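Local coordinates for probable branched-chain amino acid ABC transporter, amino acid binding protein (Thermus thermophilus, PDB 3LKB), which binds valine and probably captures branched-chain amino acids in the periplasm for delivery to a membrane-bound ABC transporter, at residues 111-114 with 115-118; 372-376 with 377-381. The protein carries 2 engineered substitutions. All blocks are in the same frame, centred on the assembly; numbering follows the deposited sequence.

Interaction 1: residues 111-114 with 115-118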
loop_
_atom_site.group_PDB
_atom_site.type_symbol
_atom_site.label_atom_id
_atom_site.label_comp_id
_atom_site.label_asym_id
_atom_site.label_seq_id
_atom_site.Cartn_x
_atom_site.Cartn_y
_atom_site.Cartn_z
ATOM N N ILE A 111 -14.959 -21.752 -9.672
ATOM C CA ILE A 111 -15.051 -23.201 -9.495
ATOM C C ILE A 111 -16.217 -23.805 -10.314
ATOM O O ILE A 111 -16.562 -24.952 -10.127
ATOM C CB ILE A 111 -15.069 -23.651 -7.997
ATOM C CG1 ILE A 111 -16.063 -22.865 -7.161
ATOM C CG2 ILE A 111 -13.714 -23.391 -7.335
ATOM C CD1 ILE A 111 -17.287 -23.529 -6.830
ATOM N N ASP A 112 -16.802 -23.009 -11.213
ATOM C CA ASP A 112 -17.829 -23.480 -12.154
ATOM C C ASP A 112 -17.182 -23.804 -13.494
ATOM O O ASP A 112 -16.137 -23.273 -13.789
ATOM C CB ASP A 112 -18.909 -22.430 -12.367
ATOM C CG ASP A 112 -19.904 -22.359 -11.209
ATOM O OD1 ASP A 112 -19.870 -23.195 -10.257
ATOM O OD2 ASP A 112 -20.726 -21.424 -11.258
ATOM N N PRO A 113 -17.771 -24.740 -14.257
ATOM C CA PRO A 113 -17.217 -25.210 -15.537
ATOM C C PRO A 113 -17.275 -24.126 -16.569
ATOM O O PRO A 113 -18.099 -23.224 -16.451
ATOM C CB PRO A 113 -18.165 -26.339 -15.949
ATOM C CG PRO A 113 -19.328 -26.230 -15.005
ATOM C CD PRO A 113 -18.834 -25.636 -13.763
ATOM N N PRO A 114 -16.383 -24.173 -17.565
ATOM C CA PRO A 114 -15.294 -25.179 -17.740
ATOM C C PRO A 114 -14.052 -24.755 -16.942
ATOM O O PRO A 114 -14.096 -23.726 -16.266
ATOM C CB PRO A 114 -14.986 -25.082 -19.237
ATOM C CG PRO A 114 -15.229 -23.634 -19.577
ATOM C CD PRO A 114 -16.330 -23.111 -18.598
ATOM N N ASN A 115 -12.973 -25.542 -17.043
ATOM C CA ASN A 115 -11.631 -25.187 -16.572
ATOM C C ASN A 115 -11.560 -24.959 -15.059
ATOM O O ASN A 115 -10.834 -24.099 -14.577
ATOM C CB ASN A 115 -11.068 -23.969 -17.351
ATOM C CG ASN A 115 -10.940 -24.229 -18.856
ATOM O OD1 ASN A 115 -10.593 -25.333 -19.271
ATOM N ND2 ASN A 115 -11.216 -23.198 -19.677
ATOM N N ASN A 116 -12.321 -25.761 -14.334
ATOM C CA ASN A 116 -12.507 -25.621 -12.895
ATOM C C ASN A 116 -11.949 -26.781 -12.036
ATOM O O ASN A 116 -12.106 -26.772 -10.818
ATOM C CB ASN A 116 -14.005 -25.441 -12.596
ATOM C CG ASN A 116 -14.846 -26.691 -12.946
ATOM O OD1 ASN A 116 -15.758 -27.055 -12.205
ATOM N ND2 ASN A 116 -14.561 -27.319 -14.084
ATOM N N ASP A 117 -11.270 -27.755 -12.642
ATOM C CA ASP A 117 -10.836 -28.902 -11.858
ATOM C C ASP A 117 -9.769 -28.584 -10.785
ATOM O O ASP A 117 -9.677 -29.294 -9.762
ATOM C CB ASP A 117 -10.351 -30.017 -12.770
ATOM C CG ASP A 117 -11.447 -30.580 -13.694
ATOM O OD1 ASP A 117 -12.661 -30.640 -13.308
ATOM O OD2 ASP A 117 -11.057 -30.989 -14.829
ATOM N N TYR A 118 -9.005 -27.507 -10.998
ATOM C CA TYR A 118 -7.849 -27.183 -10.123
ATOM C C TYR A 118 -7.939 -25.927 -9.255
ATOM O O TYR A 118 -6.937 -25.495 -8.702
ATOM C CB TYR A 118 -6.568 -27.108 -10.952
ATOM C CG TYR A 118 -6.342 -28.405 -11.655
ATOM C CD1 TYR A 118 -6.718 -28.559 -12.994
ATOM C CD2 TYR A 118 -5.859 -29.515 -10.956
ATOM C CE1 TYR A 118 -6.564 -29.755 -13.627
ATOM C CE2 TYR A 118 -5.709 -30.731 -11.557
ATOM C CZ TYR A 118 -6.054 -30.842 -12.913
ATOM O OH TYR A 118 -5.871 -32.033 -13.570
#
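The backbones of Ile111 and Asn116 come together where the chain doubles back, their CA atoms 4.9 Å apart, and the residues between them form a compact loop with no regular helix or strand. The peptide bond joining Pro113 to Pro114 is cis, a form readily adopted before proline, and it kinks the first half of the loop. Asn115 completes the change of direction with positive phi (62°), in the left-handed helical region that asparagine enters more easily than most residues.

Asn116 carries most of the side-chain contact. Its CB lies 3.3 Å from Asp112 O, and CG stands between the backbone N and the carbonyl carbon (chi1 66°), turning the amide inward over the backbone. The amide thus lies beside the carbonyl of Ile111 and the ring of Pro113; a short polar side chain suits this place, small enough to fit within the turn. Next to it, the Pro114 and Asn115 side chains cross at an angle, and Pro114 CG is 4.0 Å from Asn115 ND2. Both prolines are at the solvent-facing crest, where their rings stiffen a segment lacking regular secondary structure.

The loop joins strand 101-103 to strand 121-123. Helix 84-97 lies against it: Lys91 NZ hydrogen-bonds to the carbonyl oxygens of Asp112 and Pro114, and Asn115 also packs on Pro92 and Gln95. Ile111 and Asp112 reach instead to Tyr383 of the C-terminal helix 376-383, while the backbone of Tyr118 pairs with Thr101 as the chain approaches strand 121-123.

Interaction 2: residues 372-376 with 377-381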
loop_
_atom_site.group_PDB
_atom_site.type_symbol
_atom_site.label_atom_id
_atom_site.label_comp_id
_atom_site.label_asym_id
_atom_site.label_seq_id
_atom_site.Cartn_x
_atom_site.Cartn_y
_atom_site.Cartn_z
ATOM N N PRO A 372 -22.749 -20.117 12.596
ATOM C CA PRO A 372 -22.321 -20.415 11.219
ATOM C C PRO A 372 -23.462 -21.070 10.458
ATOM O O PRO A 372 -24.141 -21.901 11.052
ATOM C CB PRO A 372 -21.196 -21.404 11.427
ATOM C CG PRO A 372 -20.591 -20.974 12.800
ATOM C CD PRO A 372 -21.794 -20.633 13.598
ATOM N N PHE A 373 -23.692 -20.687 9.198
ATOM C CA PHE A 373 -24.709 -21.297 8.370
ATOM C C PHE A 373 -24.330 -21.289 6.864
ATOM O O PHE A 373 -23.460 -20.518 6.444
ATOM C CB PHE A 373 -26.095 -20.650 8.638
ATOM C CG PHE A 373 -26.249 -19.220 8.099
ATOM C CD1 PHE A 373 -26.935 -18.994 6.904
ATOM C CD2 PHE A 373 -25.729 -18.105 8.807
ATOM C CE1 PHE A 373 -27.086 -17.686 6.375
ATOM C CE2 PHE A 373 -25.839 -16.777 8.297
ATOM C CZ PHE A 373 -26.523 -16.573 7.068
ATOM N N THR A 374 -24.951 -22.180 6.090
ATOM C CA THR A 374 -24.843 -22.194 4.626
ATOM C C THR A 374 -26.157 -21.730 4.055
ATOM O O THR A 374 -27.211 -21.916 4.689
ATOM C CB THR A 374 -24.516 -23.589 4.040
ATOM O OG1 THR A 374 -25.585 -24.502 4.324
ATOM C CG2 THR A 374 -23.182 -24.139 4.598
ATOM N N SER A 375 -26.131 -21.086 2.897
ATOM C CA SER A 375 -27.379 -20.590 2.287
ATOM C C SER A 375 -27.961 -21.561 1.249
ATOM O O SER A 375 -27.451 -21.665 0.143
ATOM C CB SER A 375 -27.203 -19.206 1.654
ATOM O OG SER A 375 -28.371 -18.869 0.912
ATOM N N ALA A 376 -29.030 -22.269 1.589
ATOM C CA ALA A 376 -29.696 -23.093 0.586
ATOM C C ALA A 376 -30.279 -22.221 -0.544
ATOM O O ALA A 376 -30.232 -22.622 -1.731
ATOM C CB ALA A 376 -30.773 -23.938 1.236
ATOM N N LEU A 377 -30.811 -21.037 -0.209
ATOM C CA LEU A 377 -31.231 -20.088 -1.262
ATOM C C LEU A 377 -30.141 -19.833 -2.353
ATOM O O LEU A 377 -30.407 -19.894 -3.570
ATOM C CB LEU A 377 -31.682 -18.767 -0.666
ATOM C CG LEU A 377 -32.209 -17.732 -1.685
ATOM C CD1 LEU A 377 -33.257 -18.349 -2.617
ATOM C CD2 LEU A 377 -32.825 -16.510 -0.995
ATOM N N PHE A 378 -28.927 -19.532 -1.919
ATOM C CA PHE A 378 -27.801 -19.437 -2.835
ATOM C C PHE A 378 -27.704 -20.647 -3.755
ATOM O O PHE A 378 -27.467 -20.504 -4.968
ATOM C CB PHE A 378 -26.471 -19.264 -2.090
ATOM C CG PHE A 378 -25.270 -19.622 -2.928
ATOM C CD1 PHE A 378 -24.932 -18.870 -4.032
ATOM C CD2 PHE A 378 -24.505 -20.726 -2.625
ATOM C CE1 PHE A 378 -23.830 -19.208 -4.835
ATOM C CE2 PHE A 378 -23.412 -21.046 -3.406
ATOM C CZ PHE A 378 -23.081 -20.295 -4.529
ATOM N N ARG A 379 -27.853 -21.844 -3.200
ATOM C CA ARG A 379 -27.725 -23.009 -4.062
ATOM C C ARG A 379 -28.906 -23.119 -5.044
ATOM O O ARG A 379 -28.677 -23.420 -6.215
ATOM C CB ARG A 379 -27.479 -24.290 -3.278
ATOM C CG ARG A 379 -26.183 -24.325 -2.557
ATOM C CD ARG A 379 -26.248 -25.262 -1.385
ATOM N NE ARG A 379 -24.953 -25.449 -0.710
ATOM C CZ ARG A 379 -24.271 -24.510 -0.029
ATOM N NH1 ARG A 379 -24.728 -23.276 0.103
ATOM N NH2 ARG A 379 -23.126 -24.824 0.558
ATOM N N LYS A 380 -30.141 -22.823 -4.612
ATOM C CA LYS A 380 -31.222 -22.817 -5.608
ATOM C C LYS A 380 -31.007 -21.821 -6.754
ATOM O O LYS A 380 -31.071 -22.209 -7.900
ATOM C CB LYS A 380 -32.655 -22.741 -5.042
ATOM C CG LYS A 380 -32.935 -21.640 -4.066
ATOM C CD LYS A 380 -32.969 -22.119 -2.529
ATOM C CE LYS A 380 -34.376 -22.601 -1.994
ATOM N NZ LYS A 380 -34.671 -22.256 -0.571
ATOM N N VAL A 381 -30.718 -20.555 -6.455
ATOM C CA VAL A 381 -30.563 -19.581 -7.541
ATOM C C VAL A 381 -29.348 -19.859 -8.405
ATOM O O VAL A 381 -29.351 -19.572 -9.604
ATOM C CB VAL A 381 -30.625 -18.096 -7.075
ATOM C CG1 VAL A 381 -31.886 -17.882 -6.215
ATOM C CG2 VAL A 381 -29.350 -17.651 -6.340
#
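Leu377, in the first turn of the helix, sets its CB 3.7 Å from Ser375 OG and directs its branched end away, onto Glu169 and Leu170 of helix 160-170, as suits a hydrophobic residue on the buried side. Phe378 follows: its backbone N donates to Ser375 OG over 3.0 Å, almost straight at 174°. Ser375 can accept because OG is anti to its own N (chi1 171°), and that hydroxyl is also hydrogen-bonded to Glu135. Phe378 CB touches Ser375 O at 3.4 Å.

Arg379 extends back from CG to NE, and NH1 makes a hydrogen bond to Ser375 O at 3.2 Å, from above the carbonyl plane; its backbone N adds a weak one to the same oxygen. NH1 also forms a salt bridge with Glu128, which accepts from Ser375 N, while NH2 lies 3.9 Å from Thr374 CB. With an alanine in its place, the salt bridge to Glu128 would be lost and Ser375 O would probably be held less firmly.

Serine at the N-cap, its oxygen replacing a missing backbone acceptor, is a classic helix start; here it begins the C-terminal helix 376-383, beside helix 126-140.

How the interactions relate
Both contacts are local, yet they belong to different settings. Interaction 1 is a surface loop between strands 101-103 and 121-123, with no clear bond between its own segments, and it relies on proline stiffness, compact packing and a lysine from helix 84-97. Interaction 2 is partly buried and polar: a capped helix start with carboxylates of helix 126-140 nearby. The centres of interactions 1 and 2 are about 20 Å apart, and the nearest atoms of interactions 1 and 2 about 7 Å, without touching. Helix 376-383 connects them, since its beginning is set in interaction 2 and its far end, at His382 and Tyr383, meets residues 111-112 of interaction 1.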